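Local coordinates for SusD superfamily protein (Bacteroides thetaiotaomicron VPI-5482, PDB 3HDX) that probably binds polysaccharide at the outer membrane of a gut bacterium, as a SusD homologue, at residues G395-E398 and K403-G406. Residues are numbered along the deposited sequence; the frame is centred on the assembly and turned at random. Where two conformers were deposited one is given.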
loop_
_atom_site.group_PDB
_atom_site.type_symbol
_atom_site.label_atom_id
_atom_site.label_comp_id
_atom_site.label_asym_id
_atom_site.label_seq_id
_atom_site.Cartn_x
_atom_site.Cartn_y
_atom_site.Cartn_z
ATOM N N GLY A 395 -6.064 -4.351 22.829
ATOM C CA GLY A 395 -6.065 -4.093 24.273
ATOM C C GLY A 395 -6.733 -2.831 24.760
ATOM O O GLY A 395 -6.684 -2.536 25.958
ATOM N N LEU A 396 -7.401 -2.111 23.859
ATOM C CA LEU A 396 -8.033 -0.858 24.192
ATOM C C LEU A 396 -9.528 -1.059 24.439
ATOM O O LEU A 396 -10.188 -1.872 23.791
ATOM C CB LEU A 396 -7.819 0.178 23.062
ATOM C CG LEU A 396 -6.360 0.480 22.695
ATOM C CD1 LEU A 396 -6.284 1.492 21.560
ATOM C CD2 LEU A 396 -5.557 0.979 23.902
ATOM N N ARG A 397 -10.058 -0.268 25.370
ATOM C CA ARG A 397 -11.492 -0.325 25.680
ATOM C C ARG A 397 -12.328 0.188 24.521
ATOM O O ARG A 397 -11.869 0.986 23.680
ATOM C CB ARG A 397 -11.831 0.560 26.890
ATOM C CG ARG A 397 -11.590 2.070 26.678
ATOM C CD ARG A 397 -12.082 2.851 27.873
ATOM N NE ARG A 397 -11.934 4.303 27.706
ATOM C CZ ARG A 397 -12.811 5.107 27.109
ATOM N NH1 ARG A 397 -13.883 4.620 26.484
ATOM N NH2 ARG A 397 -12.565 6.413 27.084
ATOM N N GLU A 398 -13.566 -0.265 24.487
ATOM C CA GLU A 398 -14.523 0.326 23.565
ATOM C C GLU A 398 -14.750 1.797 23.922
ATOM O O GLU A 398 -14.722 2.162 25.096
ATOM C CB GLU A 398 -15.869 -0.375 23.656
ATOM C CG GLU A 398 -15.832 -1.716 23.022
ATOM C CD GLU A 398 -17.177 -2.395 22.949
ATOM O OE1 GLU A 398 -18.111 -2.010 23.692
ATOM O OE2 GLU A 398 -17.274 -3.317 22.112
ATOM N N LYS A 403 -20.042 9.816 25.114
ATOM C CA LYS A 403 -19.150 9.845 26.288
ATOM C C LYS A 403 -17.719 10.237 25.953
ATOM O O LYS A 403 -17.116 11.040 26.682
ATOM C CB LYS A 403 -19.158 8.496 27.006
ATOM C CG LYS A 403 -18.379 8.435 28.323
ATOM C CD LYS A 403 -18.394 7.022 28.886
ATOM C CE LYS A 403 -17.655 6.095 27.927
ATOM N NZ LYS A 403 -17.613 4.675 28.351
ATOM N N ASP A 404 -17.183 9.683 24.852
ATOM C CA ASP A 404 -15.754 9.902 24.517
ATOM C C ASP A 404 -15.456 10.989 23.502
ATOM O O ASP A 404 -14.321 11.511 23.491
ATOM C CB ASP A 404 -15.135 8.576 24.111
ATOM C CG ASP A 404 -15.256 7.559 25.197
ATOM O OD1 ASP A 404 -14.852 7.902 26.332
ATOM O OD2 ASP A 404 -15.690 6.427 24.974
ATOM N N PHE A 405 -16.452 11.360 22.694
ATOM C CA PHE A 405 -16.237 12.393 21.639
ATOM C C PHE A 405 -17.208 13.539 21.702
ATOM O O PHE A 405 -17.100 14.456 20.883
ATOM C CB PHE A 405 -16.247 11.747 20.236
ATOM C CG PHE A 405 -15.278 10.617 20.102
ATOM C CD1 PHE A 405 -13.920 10.867 19.844
ATOM C CD2 PHE A 405 -15.704 9.301 20.290
ATOM C CE1 PHE A 405 -13.013 9.795 19.790
ATOM C CE2 PHE A 405 -14.819 8.256 20.219
ATOM C CZ PHE A 405 -13.469 8.489 19.967
ATOM N N GLY A 406 -18.125 13.534 22.671
ATOM C CA GLY A 406 -19.145 14.590 22.781
ATOM C C GLY A 406 -20.010 14.740 21.542
ATOM O O GLY A 406 -20.441 15.852 21.242
HETATM O O HOH W 1 -17.411 3.332 25.924
#
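The backbones of E398 and D404 stay 9.7 Å apart at their CA atoms, so the extended loop 395-398 and the end of the short helix 401-405 meet through side chains, the long R397 covering most of the distance to the short D404. R397, with its chain straight from CG to NE, meets D404 end-on: R397 NH1 bonds D404 OD2 at 3.0 Å and R397 NH2 bonds D404 OD1 at 2.8 Å. Both oxygens lie near the guanidinium plane, yet the carboxylate is turned 46° from it, and the nitrogens approach from above the carboxylate plane. An arginine suits this place because R397 NH1 also donates to E398 O at 2.9 Å, a bent bond (139°) that, with the two to D404, restrains the rotation of the guanidinium. An aspartate suits the other side: its two oxygens match the two end nitrogens, and OD2 also accepts from S400 N, near the start of the helix. With an alanine here in place of D404, the R397 guanidinium is likely to lose its anionic mate and S400 N this acceptor. This is a surface bidentate arginine-aspartate salt bridge, close in sequence, joining the loop after helix 380-391 to helix 401-405 within the SusD family region.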